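Local structure of nitroreductase family protein (Lactobacillus plantarum, 4QLX) at residues 74-78 / 79-83; 175-178 / 179-183; 118-121 / 122-126; 40-43 / 44-47; 14-17 / 18-22. The protein is an FMN-dependent enone reductase of a fatty-acid saturation pathway, probably using NADH to convert 10-oxo-(11E)-octadecenoate to 10-oxooctadecanoate. One frame throughout, in Å; residues are numbered along the deposited sequence.

Contact 1 (74-78 / 79-83); sequences QAVMK and FNYPQ. With FMN (flavin mononucleotide), chain C.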
# COMPACT_ATOMS: atom_id res chain seq x y z
N GLN A 74 7.63 -8.58 -23.61
CA GLN A 74 7.56 -7.65 -24.74
C GLN A 74 7.29 -6.21 -24.30
O GLN A 74 7.62 -5.27 -25.01
CB GLN A 74 6.47 -8.07 -25.72
CG GLN A 74 6.67 -9.43 -26.36
CD GLN A 74 5.55 -9.73 -27.33
OE1 GLN A 74 4.49 -9.08 -27.31
NE2 GLN A 74 5.77 -10.71 -28.21
N ALA A 75 6.67 -6.05 -23.13
CA ALA A 75 6.27 -4.74 -22.63
C ALA A 75 6.96 -4.43 -21.29
O ALA A 75 6.56 -3.52 -20.58
CB ALA A 75 4.75 -4.68 -22.48
N VAL A 76 8.00 -5.20 -20.98
CA VAL A 76 8.79 -5.00 -19.76
C VAL A 76 10.20 -4.56 -20.14
O VAL A 76 10.77 -5.12 -21.07
CB VAL A 76 8.84 -6.28 -18.91
CG1 VAL A 76 9.84 -6.16 -17.76
CG2 VAL A 76 7.43 -6.62 -18.38
N MET A 77 10.76 -3.56 -19.46
CA MET A 77 12.12 -3.12 -19.74
C MET A 77 13.11 -4.25 -19.42
O MET A 77 12.89 -5.02 -18.49
CB MET A 77 12.48 -1.86 -18.94
CG MET A 77 11.65 -0.64 -19.33
SD MET A 77 11.88 0.77 -18.23
CE MET A 77 13.61 1.14 -18.54
N LYS A 78 14.18 -4.34 -20.21
CA LYS A 78 15.12 -5.46 -20.08
C LYS A 78 15.81 -5.48 -18.72
O LYS A 78 16.19 -6.54 -18.22
CB LYS A 78 16.15 -5.44 -21.22
CG LYS A 78 16.98 -4.16 -21.36
CD LYS A 78 18.42 -4.52 -21.73
CE LYS A 78 19.19 -3.37 -22.37
NZ LYS A 78 18.71 -3.10 -23.75
N PHE A 79 15.96 -4.31 -18.10
CA PHE A 79 16.48 -4.22 -16.74
C PHE A 79 15.74 -5.17 -15.79
O PHE A 79 16.33 -5.69 -14.84
CB PHE A 79 16.38 -2.77 -16.24
CG PHE A 79 17.03 -2.53 -14.90
CD1 PHE A 79 16.34 -2.78 -13.72
CD2 PHE A 79 18.33 -2.04 -14.82
CE1 PHE A 79 16.95 -2.56 -12.48
CE2 PHE A 79 18.93 -1.81 -13.61
CZ PHE A 79 18.25 -2.07 -12.43
N ASN A 80 14.46 -5.41 -16.04
CA ASN A 80 13.64 -6.22 -15.16
C ASN A 80 13.45 -7.67 -15.61
O ASN A 80 12.65 -8.40 -15.02
CB ASN A 80 12.29 -5.55 -14.96
CG ASN A 80 12.41 -4.28 -14.17
OD1 ASN A 80 13.11 -4.24 -13.17
ND2 ASN A 80 11.75 -3.22 -14.63
N TYR A 81 14.19 -8.09 -16.62
CA TYR A 81 14.08 -9.49 -17.04
C TYR A 81 14.49 -10.52 -15.97
O TYR A 81 13.88 -11.59 -15.91
CB TYR A 81 14.89 -9.71 -18.32
CG TYR A 81 14.24 -9.12 -19.55
CD1 TYR A 81 12.98 -8.52 -19.48
CD2 TYR A 81 14.87 -9.17 -20.79
CE1 TYR A 81 12.38 -7.98 -20.61
CE2 TYR A 81 14.27 -8.62 -21.93
CZ TYR A 81 13.02 -8.04 -21.83
OH TYR A 81 12.41 -7.50 -22.94
N PRO A 82 15.50 -10.22 -15.10
CA PRO A 82 15.82 -11.20 -14.05
C PRO A 82 14.64 -11.60 -13.15
O PRO A 82 14.42 -12.79 -12.88
CB PRO A 82 16.88 -10.47 -13.22
CG PRO A 82 17.58 -9.62 -14.21
CD PRO A 82 16.53 -9.16 -15.18
N GLN A 83 13.90 -10.60 -12.68
CA GLN A 83 12.69 -10.85 -11.91
C GLN A 83 11.67 -11.67 -12.69
O GLN A 83 11.17 -12.67 -12.20
CB GLN A 83 12.06 -9.53 -11.48
CG GLN A 83 12.95 -8.65 -10.65
CD GLN A 83 13.58 -7.53 -11.44
OE1 GLN A 83 14.35 -7.76 -12.38
NE2 GLN A 83 13.26 -6.30 -11.05
N1 FMN C . 12.84 -2.43 -8.79
C2 FMN C . 13.41 -2.84 -9.97
O2 FMN C . 14.40 -3.55 -9.97
N3 FMN C . 12.88 -2.46 -11.18
C4 FMN C . 11.76 -1.67 -11.21
O4 FMN C . 11.28 -1.32 -12.28
C4A FMN C . 11.19 -1.24 -10.02
N5 FMN C . 10.07 -0.44 -10.06
C5A FMN C . 9.47 -0.02 -8.90
C6 FMN C . 8.34 0.77 -9.02
C7 FMN C . 7.69 1.21 -7.88
C7M FMN C . 6.47 2.06 -7.99
C8 FMN C . 8.18 0.86 -6.64
C8M FMN C . 7.44 1.35 -5.44
C9 FMN C . 9.32 0.05 -6.52
C9A FMN C . 9.98 -0.39 -7.67
N10 FMN C . 11.13 -1.19 -7.62
C10 FMN C . 11.72 -1.62 -8.80
C1' FMN C . 11.75 -1.63 -6.32
C2' FMN C . 12.47 -0.43 -5.66
O2' FMN C . 13.69 -0.15 -6.32
C3' FMN C . 12.73 -0.66 -4.18
O3' FMN C . 11.48 -0.69 -3.51
C4' FMN C . 13.58 0.43 -3.51
O4' FMN C . 14.89 0.51 -4.03
C5' FMN C . 13.66 0.19 -2.00
O5' FMN C . 14.22 -1.07 -1.72
P FMN C . 13.37 -2.16 -0.88
O1P FMN C . 14.23 -3.41 -0.80
O2P FMN C . 12.06 -2.46 -1.60
O3P FMN C . 13.07 -1.65 0.51
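The backbone CA of Lys78, rather than the end of its side chain, sits squarely over the Tyr81 ring. CA lies 3.5 Å from the ring centroid and 1° off the ring normal, a nearly ideal CH-pi contact. Tyr81 CG stands anti to the residue's own carbonyl carbon (chi1 -74°), which folds the ring back across the turn it follows; the hydroxyl then reaches Lys73 O. Two short-range bonds wind this turn: Asn80 N to Met77 O at 2.9 Å and Tyr81 N to Lys78 O at 3.0 Å. Each spans three residues, as in the 3-10 winding ahead of helix 81-86. Val76 CG1 packs against Asn80 CB at 3.8 Å, the two side chains crossing at about a right angle.

The Asn80 amide faces the flavin with both of its polar atoms. OD1 accepts from FMN N3 at 2.7 Å, while ND2 donates to FMN O4 at 3.1 Å and also bonds to Gly171 O. Gln83, one helical turn on, gives its NE2 to Asn80 OD1 at 3.0 Å, a bond that restrains the Asn80 amide, from a residue that itself reaches FMN O2; the same NE2 also serves Asn167. Phe79 turns its ring edge to FMN O2 and meets Phe128 of the second subunit edge-to-face. The paired acceptor and donor of Asn80 match the N3-H and C4=O of the isoalloxazine, so the contact recognises the pyrimidine end of the cofactor, and the donor at O4 is likely to polarise the C4 carbonyl.

Contact 2 (175-178 / 179-183); sequences EKMI and PTLGL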
# COMPACT_ATOMS: atom_id res chain seq x y z
N GLU A 175 3.05 2.25 -23.00
CA GLU A 175 2.18 2.36 -24.17
C GLU A 175 1.83 0.98 -24.73
O GLU A 175 0.93 0.85 -25.54
CB GLU A 175 2.82 3.23 -25.26
CG GLU A 175 3.34 4.59 -24.78
CD GLU A 175 4.69 4.51 -24.04
OE1 GLU A 175 5.42 3.51 -24.22
OE2 GLU A 175 5.00 5.45 -23.26
N LYS A 176 2.53 -0.06 -24.27
CA LYS A 176 2.38 -1.41 -24.84
C LYS A 176 1.80 -2.44 -23.88
O LYS A 176 1.31 -3.49 -24.33
CB LYS A 176 3.72 -1.94 -25.34
CG LYS A 176 4.11 -1.50 -26.72
CD LYS A 176 5.42 -2.16 -27.15
CE LYS A 176 5.30 -3.67 -27.18
NZ LYS A 176 6.59 -4.32 -27.54
N MET A 177 1.87 -2.18 -22.58
CA MET A 177 1.55 -3.21 -21.60
C MET A 177 0.10 -3.68 -21.68
O MET A 177 -0.16 -4.88 -21.66
CB MET A 177 1.85 -2.73 -20.18
CG MET A 177 1.57 -3.78 -19.11
SD MET A 177 2.41 -5.37 -19.33
CE MET A 177 4.09 -4.95 -18.88
N ILE A 178 -0.85 -2.76 -21.77
CA ILE A 178 -2.25 -3.16 -21.76
C ILE A 178 -2.59 -4.04 -22.96
O ILE A 178 -3.21 -5.09 -22.79
CB ILE A 178 -3.21 -1.93 -21.69
CG1 ILE A 178 -3.07 -1.22 -20.35
CG2 ILE A 178 -4.66 -2.35 -21.90
CD1 ILE A 178 -3.35 -2.10 -19.14
N PRO A 179 -2.18 -3.64 -24.18
CA PRO A 179 -2.51 -4.55 -25.29
C PRO A 179 -1.76 -5.87 -25.21
O PRO A 179 -2.32 -6.91 -25.54
CB PRO A 179 -2.09 -3.75 -26.53
CG PRO A 179 -2.13 -2.32 -26.09
CD PRO A 179 -1.65 -2.36 -24.67
N THR A 180 -0.50 -5.82 -24.75
CA THR A 180 0.29 -7.03 -24.51
C THR A 180 -0.43 -8.01 -23.59
O THR A 180 -0.33 -9.22 -23.76
CB THR A 180 1.68 -6.69 -23.91
OG1 THR A 180 2.44 -5.95 -24.87
CG2 THR A 180 2.45 -7.95 -23.53
N LEU A 181 -1.17 -7.48 -22.61
CA LEU A 181 -1.90 -8.34 -21.67
C LEU A 181 -3.27 -8.75 -22.23
O LEU A 181 -3.98 -9.56 -21.63
CB LEU A 181 -2.07 -7.63 -20.32
CG LEU A 181 -0.79 -7.27 -19.55
CD1 LEU A 181 -1.12 -6.51 -18.28
CD2 LEU A 181 0.02 -8.51 -19.22
N GLY A 182 -3.64 -8.18 -23.38
CA GLY A 182 -4.92 -8.50 -24.00
C GLY A 182 -6.08 -7.83 -23.28
O GLY A 182 -7.22 -8.26 -23.40
N LEU A 183 -5.78 -6.76 -22.55
CA LEU A 183 -6.79 -6.03 -21.79
C LEU A 183 -7.36 -4.87 -22.60
O LEU A 183 -6.69 -4.35 -23.48
CB LEU A 183 -6.18 -5.50 -20.49
CG LEU A 183 -5.78 -6.52 -19.42
CD1 LEU A 183 -5.10 -5.80 -18.25
CD2 LEU A 183 -6.98 -7.32 -18.93
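Thr180 OG1 stands anti to its own carbonyl carbon (chi1 -65°), a setting that brings the hydroxyl back to Lys176 O. Met177 CG, in turn, is anti to the backbone N (chi1 -179°), and two further bends in the chain carry SD round to Leu181. Lys176 O is thereby gripped twice by one residue: Thr180 N bonds at 3.0 Å, whereas Thr180 OG1 donates from above the carbonyl plane at 2.8 Å. Met177 O takes Leu181 N, while the sulfur of Met177 lies 3.7 Å from Leu181 CG, its slanting thioether set against both methyls of the leucine.

The far end of the helix closes in a Schellman motif. Gly182 has a positive phi of 75°, a conformation that glycine adopts readily, and its N bonds to Pro179 O at 2.8 Å. Beyond it Leu183 N reaches back five residues to Ile178 O at 3.1 Å, the long bond that defines the motif. The usual apolar partner of that bond is present too: Ile178 CG2 meets Leu183 CB at 3.8 Å, the side chains crossing at about a right angle. Ile178 CB and Pro179 CD are 3.4 Å apart, the closeness expected of a residue before proline.

Helix 177-181 lies against the antiparallel sheet: Met177 and Leu181 rest on Phe92 of strand 89-96, Ile178 and Leu183 on Ala94 of that strand and Tyr188 of strand 188-197, and both leucines extend to Val61 of the outer strand 58-63.

Contact 3 (118-121 / 122-126); sequences KERL and DQILG. With KTC (10-oxooctadecanoic acid), chain D.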
# COMPACT_ATOMS: atom_id res chain seq x y z
N LYS A 118 -31.02 4.86 4.92
CA LYS A 118 -31.38 5.53 3.68
C LYS A 118 -30.71 6.89 3.60
O LYS A 118 -30.21 7.30 2.55
CB LYS A 118 -32.91 5.70 3.58
CG LYS A 118 -33.37 6.37 2.30
CD LYS A 118 -33.00 5.51 1.10
CE LYS A 118 -33.56 6.08 -0.19
NZ LYS A 118 -33.37 5.13 -1.31
N GLU A 119 -30.70 7.59 4.73
CA GLU A 119 -30.12 8.92 4.77
C GLU A 119 -28.61 8.86 4.49
O GLU A 119 -28.08 9.68 3.74
CB GLU A 119 -30.39 9.56 6.13
CG GLU A 119 -29.68 10.87 6.32
CD GLU A 119 -29.22 11.07 7.74
OE1 GLU A 119 -28.22 10.42 8.14
OE2 GLU A 119 -29.87 11.86 8.47
N ARG A 120 -27.95 7.86 5.07
CA ARG A 120 -26.52 7.66 4.86
C ARG A 120 -26.23 7.37 3.39
O ARG A 120 -25.36 7.99 2.78
CB ARG A 120 -26.02 6.53 5.76
CG ARG A 120 -24.50 6.41 5.84
CD ARG A 120 -23.87 7.77 6.10
NE ARG A 120 -22.46 7.67 6.46
CZ ARG A 120 -21.59 8.67 6.34
NH1 ARG A 120 -21.99 9.84 5.85
NH2 ARG A 120 -20.32 8.49 6.70
N LEU A 121 -26.99 6.43 2.81
CA LEU A 121 -26.89 6.11 1.39
C LEU A 121 -27.01 7.35 0.51
O LEU A 121 -26.27 7.51 -0.46
CB LEU A 121 -27.96 5.10 1.01
CG LEU A 121 -28.05 4.79 -0.48
CD1 LEU A 121 -26.88 3.90 -0.92
CD2 LEU A 121 -29.39 4.17 -0.87
N ASP A 122 -27.95 8.22 0.85
CA ASP A 122 -28.16 9.43 0.06
C ASP A 122 -26.96 10.37 0.16
O ASP A 122 -26.61 11.04 -0.81
CB ASP A 122 -29.44 10.15 0.52
CG ASP A 122 -30.71 9.35 0.20
OD1 ASP A 122 -30.64 8.39 -0.61
OD2 ASP A 122 -31.79 9.70 0.75
N GLN A 123 -26.32 10.41 1.33
CA GLN A 123 -25.11 11.22 1.49
C GLN A 123 -23.99 10.67 0.59
O GLN A 123 -23.33 11.42 -0.13
CB GLN A 123 -24.66 11.25 2.96
CG GLN A 123 -25.71 11.90 3.92
CD GLN A 123 -25.35 11.77 5.40
OE1 GLN A 123 -24.36 11.13 5.76
NE2 GLN A 123 -26.17 12.38 6.27
N ILE A 124 -23.83 9.35 0.60
CA ILE A 124 -22.76 8.70 -0.16
C ILE A 124 -22.95 8.86 -1.67
O ILE A 124 -22.01 9.24 -2.38
CB ILE A 124 -22.67 7.20 0.18
CG1 ILE A 124 -22.44 7.01 1.68
CG2 ILE A 124 -21.54 6.51 -0.61
CD1 ILE A 124 -22.55 5.56 2.13
N LEU A 125 -24.17 8.60 -2.15
CA LEU A 125 -24.47 8.76 -3.57
C LEU A 125 -24.42 10.23 -3.99
O LEU A 125 -23.87 10.56 -5.04
CB LEU A 125 -25.85 8.17 -3.91
CG LEU A 125 -26.05 6.67 -3.73
CD1 LEU A 125 -27.52 6.30 -3.84
CD2 LEU A 125 -25.23 5.90 -4.76
N GLY A 126 -25.00 11.11 -3.17
CA GLY A 126 -25.06 12.53 -3.49
C GLY A 126 -23.68 13.17 -3.58
O GLY A 126 -23.45 14.08 -4.37
O1 KTC D . -19.88 4.42 8.29
C17 KTC D . -20.92 4.43 7.64
O KTC D . -22.08 4.75 8.23
C16 KTC D . -20.89 4.08 6.17
C15 KTC D . -19.53 4.48 5.64
C14 KTC D . -19.70 5.34 4.40
C13 KTC D . -19.16 4.58 3.20
C12 KTC D . -17.91 5.25 2.68
C11 KTC D . -18.28 6.33 1.68
C10 KTC D . -17.21 6.36 0.60
C9 KTC D . -16.23 7.49 0.87
C8 KTC D . -15.08 7.33 -0.08
O2 KTC D . -14.49 6.26 -0.14
C7 KTC D . -14.69 8.51 -0.95
C6 KTC D . -13.43 8.17 -1.72
C5 KTC D . -12.73 9.43 -2.20
C4 KTC D . -13.13 9.73 -3.64
C3 KTC D . -12.45 11.01 -4.14
C2 KTC D . -13.18 11.53 -5.38
C1 KTC D . -13.52 10.39 -6.33
C KTC D . -14.13 10.87 -7.62
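The guanidinium of Arg120 and the amide of Gln123 stand almost perpendicular, their planes 86° apart, and meet through one short bond. Arg120 NH1 donates to Gln123 OE1 at 2.7 Å, nearly along the C=O axis. Arg120 gets there by leaving the helix with CG anti to its backbone N (chi1 -168°) and bending at chi2, which folds the head toward the following turn. Another part of the guanidinium edge serves the product: Arg120 NE makes a weak, 3.4 Å bond to O of the carboxyl group of 10-oxooctadecanoic acid. Replacing this arginine with alanine would probably deprive the carboxyl end of the ligand of a nearby positive charge and leave the Gln123 amide freer to turn.

Ile124, one turn on, presents CD1 to C14 of the fatty-acid chain at 3.7 Å, so the carboxyl group and the first methylenes behind it are met by successive turns of one helix. Glu119 and Gln123 hold their carboxylate and amide almost parallel, 14° apart, but are not hydrogen-bonded. On another side Leu121 and Leu125 cross obliquely, with Leu121 CG 3.7 Å from Leu125 CD1.

That leucine side of helix 118-133 packs on helix 103-112, Leu121 against Asn108 and Tyr111, Leu125 against Tyr103. Arg120 and Ile124 also touch Phe79 of the second subunit, placing the product pocket at the dimer interface.

Contact 4 (40-43 / 44-47); sequences QKMI and AEAA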
# COMPACT_ATOMS: atom_id res chain seq x y z
N GLN A 40 -4.04 -17.49 -6.06
CA GLN A 40 -5.39 -16.94 -5.96
C GLN A 40 -5.70 -16.55 -4.53
O GLN A 40 -6.36 -15.55 -4.27
CB GLN A 40 -6.44 -17.94 -6.45
CG GLN A 40 -6.40 -18.22 -7.92
CD GLN A 40 -7.56 -19.10 -8.38
OE1 GLN A 40 -7.90 -20.11 -7.74
NE2 GLN A 40 -8.16 -18.72 -9.48
N LYS A 41 -5.24 -17.39 -3.60
CA LYS A 41 -5.39 -17.12 -2.18
C LYS A 41 -4.67 -15.82 -1.76
O LYS A 41 -5.24 -15.01 -1.04
CB LYS A 41 -4.86 -18.30 -1.36
CG LYS A 41 -5.64 -18.54 -0.08
CD LYS A 41 -7.09 -18.90 -0.41
CE LYS A 41 -8.02 -18.55 0.73
NZ LYS A 41 -9.46 -18.59 0.30
N MET A 42 -3.43 -15.65 -2.23
CA MET A 42 -2.64 -14.45 -1.90
C MET A 42 -3.26 -13.19 -2.49
O MET A 42 -3.28 -12.14 -1.84
CB MET A 42 -1.19 -14.62 -2.39
CG MET A 42 -0.44 -15.69 -1.65
SD MET A 42 1.34 -15.74 -1.98
CE MET A 42 1.36 -16.15 -3.72
N ILE A 43 -3.75 -13.29 -3.72
CA ILE A 43 -4.43 -12.17 -4.36
C ILE A 43 -5.72 -11.79 -3.60
O ILE A 43 -5.98 -10.61 -3.36
CB ILE A 43 -4.75 -12.48 -5.83
CG1 ILE A 43 -3.46 -12.45 -6.65
CG2 ILE A 43 -5.77 -11.47 -6.39
CD1 ILE A 43 -3.59 -13.06 -8.05
N ALA A 44 -6.51 -12.78 -3.21
CA ALA A 44 -7.71 -12.50 -2.41
C ALA A 44 -7.34 -11.86 -1.07
O ALA A 44 -7.97 -10.90 -0.63
CB ALA A 44 -8.51 -13.79 -2.18
N GLU A 45 -6.28 -12.35 -0.43
CA GLU A 45 -5.82 -11.76 0.83
C GLU A 45 -5.38 -10.29 0.67
O GLU A 45 -5.72 -9.44 1.50
CB GLU A 45 -4.69 -12.61 1.41
CG GLU A 45 -5.19 -13.92 2.01
CD GLU A 45 -4.09 -14.94 2.29
OE1 GLU A 45 -2.92 -14.69 1.91
OE2 GLU A 45 -4.41 -16.00 2.87
N ALA A 46 -4.66 -9.99 -0.39
CA ALA A 46 -4.27 -8.61 -0.68
C ALA A 46 -5.47 -7.70 -0.93
O ALA A 46 -5.44 -6.51 -0.63
CB ALA A 46 -3.33 -8.57 -1.88
N ALA A 47 -6.54 -8.26 -1.49
CA ALA A 47 -7.68 -7.45 -1.92
C ALA A 47 -8.62 -7.15 -0.76
O ALA A 47 -9.70 -6.57 -0.96
CB ALA A 47 -8.43 -8.13 -3.06
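Residues 40-43 and 44-47 form the closing turns of helix 36-46, a contact made mainly by main-chain bonds, with Glu45 laid back over the preceding turn. Ala44 N bonds to Gln40 O at 3.0 Å, and Glu45 N and Ala46 N bond to Lys41 O and Met42 O in the same way. The ladder then frays: Ala47 N holds Ile43 O at 3.1 Å by a weak bond only, as Ala47 leaves helical geometry.

Glu45 is the main side chain to turn back. Its CG, anti to the carbonyl carbon (chi1 -74°), sits 3.2 Å from Lys41 O, and the extended chain crosses that of Lys41 at about a right angle. The two charges do not pair, for Lys41 NZ stays 6.2 Å from Glu45 OE2. The buried carboxylate is satisfied instead by His162 at OE1 and Asn9 at OE2.

Ala46 touches Val151 and Leu155 of helix 137-161, while Met42 and Glu45 meet Val158 on the same helix. Ile43 and Ala47 lean on strand 58-63 through Phe60, Val62 and Trp58, so the helix end lies between helix 137-161 and strand 58-63.

Contact 5 (14-17 / 18-22); sequences DLAD and VMFNR. With FMN (flavin mononucleotide), chain C.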
# COMPACT_ATOMS: atom_id res chain seq x y z
N ASP A 14 4.20 -12.80 11.81
CA ASP A 14 4.91 -11.78 12.58
C ASP A 14 4.94 -10.46 11.80
O ASP A 14 5.74 -10.30 10.89
CB ASP A 14 6.33 -12.28 12.89
CG ASP A 14 7.16 -11.30 13.73
OD1 ASP A 14 6.84 -10.10 13.77
OD2 ASP A 14 8.16 -11.76 14.33
N LEU A 15 4.08 -9.50 12.16
CA LEU A 15 3.95 -8.26 11.40
C LEU A 15 5.26 -7.49 11.26
O LEU A 15 5.62 -7.05 10.17
CB LEU A 15 2.89 -7.35 12.05
CG LEU A 15 2.55 -6.04 11.33
CD1 LEU A 15 1.12 -5.69 11.56
CD2 LEU A 15 3.41 -4.87 11.80
N ALA A 16 5.98 -7.34 12.38
CA ALA A 16 7.23 -6.60 12.38
C ALA A 16 8.24 -7.23 11.42
O ALA A 16 8.89 -6.54 10.62
CB ALA A 16 7.79 -6.51 13.79
N ASP A 17 8.36 -8.54 11.49
CA ASP A 17 9.28 -9.24 10.59
C ASP A 17 8.82 -9.12 9.14
O ASP A 17 9.61 -8.83 8.24
CB ASP A 17 9.42 -10.71 10.98
CG ASP A 17 10.44 -11.44 10.11
OD1 ASP A 17 11.64 -11.11 10.19
OD2 ASP A 17 10.05 -12.34 9.35
N VAL A 18 7.53 -9.34 8.90
CA VAL A 18 7.02 -9.27 7.54
C VAL A 18 7.26 -7.90 6.93
O VAL A 18 7.84 -7.79 5.85
CB VAL A 18 5.52 -9.62 7.49
CG1 VAL A 18 4.92 -9.24 6.14
CG2 VAL A 18 5.33 -11.10 7.75
N MET A 19 6.85 -6.84 7.64
CA MET A 19 6.93 -5.48 7.10
C MET A 19 8.31 -4.82 7.19
O MET A 19 8.74 -4.15 6.25
CB MET A 19 5.89 -4.59 7.82
CG MET A 19 5.81 -3.16 7.29
SD MET A 19 4.57 -2.18 8.20
CE MET A 19 3.16 -3.28 8.10
N PHE A 20 8.99 -4.98 8.32
CA PHE A 20 10.23 -4.23 8.56
C PHE A 20 11.50 -4.96 8.09
O PHE A 20 12.58 -4.36 7.98
CB PHE A 20 10.36 -3.89 10.05
CG PHE A 20 9.17 -3.15 10.60
CD1 PHE A 20 8.41 -2.32 9.79
CD2 PHE A 20 8.81 -3.30 11.93
CE1 PHE A 20 7.31 -1.63 10.30
CE2 PHE A 20 7.70 -2.62 12.45
CZ PHE A 20 6.95 -1.79 11.62
N ASN A 21 11.37 -6.25 7.80
CA ASN A 21 12.47 -7.01 7.20
C ASN A 21 12.17 -7.36 5.75
O ASN A 21 12.76 -8.29 5.19
CB ASN A 21 12.77 -8.29 7.98
CG ASN A 21 13.49 -8.02 9.28
OD1 ASN A 21 14.38 -7.16 9.34
ND2 ASN A 21 13.12 -8.75 10.33
N ARG A 22 11.22 -6.63 5.17
CA ARG A 22 10.88 -6.78 3.76
C ARG A 22 11.96 -6.14 2.90
O ARG A 22 12.36 -5.01 3.14
CB ARG A 22 9.52 -6.12 3.45
CG ARG A 22 9.10 -6.29 1.99
CD ARG A 22 8.21 -5.17 1.49
NE ARG A 22 8.82 -3.87 1.74
CZ ARG A 22 9.78 -3.33 0.98
NH1 ARG A 22 10.25 -3.98 -0.10
NH2 ARG A 22 10.27 -2.14 1.30
N1 FMN C . 12.84 -2.43 -8.79
C2 FMN C . 13.41 -2.84 -9.97
O2 FMN C . 14.40 -3.55 -9.97
N3 FMN C . 12.88 -2.46 -11.18
C4 FMN C . 11.76 -1.67 -11.21
O4 FMN C . 11.28 -1.32 -12.28
C4A FMN C . 11.19 -1.24 -10.02
N5 FMN C . 10.07 -0.44 -10.06
C5A FMN C . 9.47 -0.02 -8.90
C6 FMN C . 8.34 0.77 -9.02
C7 FMN C . 7.69 1.21 -7.88
C7M FMN C . 6.47 2.06 -7.99
C8 FMN C . 8.18 0.86 -6.64
C8M FMN C . 7.44 1.35 -5.44
C9 FMN C . 9.32 0.05 -6.52
C9A FMN C . 9.98 -0.39 -7.67
N10 FMN C . 11.13 -1.19 -7.62
C10 FMN C . 11.72 -1.62 -8.80
C1' FMN C . 11.75 -1.63 -6.32
C2' FMN C . 12.47 -0.43 -5.66
O2' FMN C . 13.69 -0.15 -6.32
C3' FMN C . 12.73 -0.66 -4.18
O3' FMN C . 11.48 -0.69 -3.51
C4' FMN C . 13.58 0.43 -3.51
O4' FMN C . 14.89 0.51 -4.03
C5' FMN C . 13.66 0.19 -2.00
O5' FMN C . 14.22 -1.07 -1.72
P FMN C . 13.37 -2.16 -0.88
O1P FMN C . 14.23 -3.41 -0.80
O2P FMN C . 12.06 -2.46 -1.60
O3P FMN C . 13.07 -1.65 0.51
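Asp14 begins helix 15-20 as its N-cap, its O accepting from Val18 N at 2.8 Å while its side chain closes the cap. Asp14 OD1 takes Asp17 N at 3.2 Å from well above the carboxylate plane, and it also accepts from Asn13 of the second subunit, so the helix start is fixed at the dimer interface. Leu15 gives its O to Met19 N; the two side chains run side by side in the same direction, with Leu15 CD2 4.0 Å from Met19 CE. Ala16 O accepts from Phe20 N, and Ala16 CB rests 3.8 Å from Phe20 CD2.

Asp17 ties off the far end. With CG anti to the backbone N (chi1 -177°), its carboxylate faces Asn21, the first residue beyond the helix, and Asp17 OD1 receives Asn21 ND2 at 2.8 Å on its anti side. The carboxylate and amide planes are 67° apart; OD2 is bonded to Asn12. A leucine in place of Asp17 would probably leave the Asn21 and Asn12 amides without this acceptor and the Asn21 side chain free to turn.

Past this exit the chain delivers Arg22 to the cofactor, in the FMN site, which Ser24 and Arg26 also line. The guanidinium presents an edge to the phosphate: Arg22 NH1 donates to FMN O2P at 2.8 Å and Arg22 NH2 to FMN O3P at 3.0 Å.

In the fold
From the N terminus the chain passes contact 5, 4, 1, 3 and 2 in turn. Each lies within one continuous stretch and closes only a local turn, so none nests in or crosses another. Contact 5 and contact 4 lie on successive helices, their centres about 18 Å apart, and both pack on helix 137-161. Contacts 1 and 2, far apart in sequence, touch: Lys176 NZ bonds to Gln74 O, joining the loop before helix 81-86 to the start of helix 177-181. Contact 3 lies remote, about 46 Å between centres from contact 1, yet both line product-binding surfaces and face the second subunit. Contacts 1 and 5 hold opposite ends of FMN, ring and phosphate.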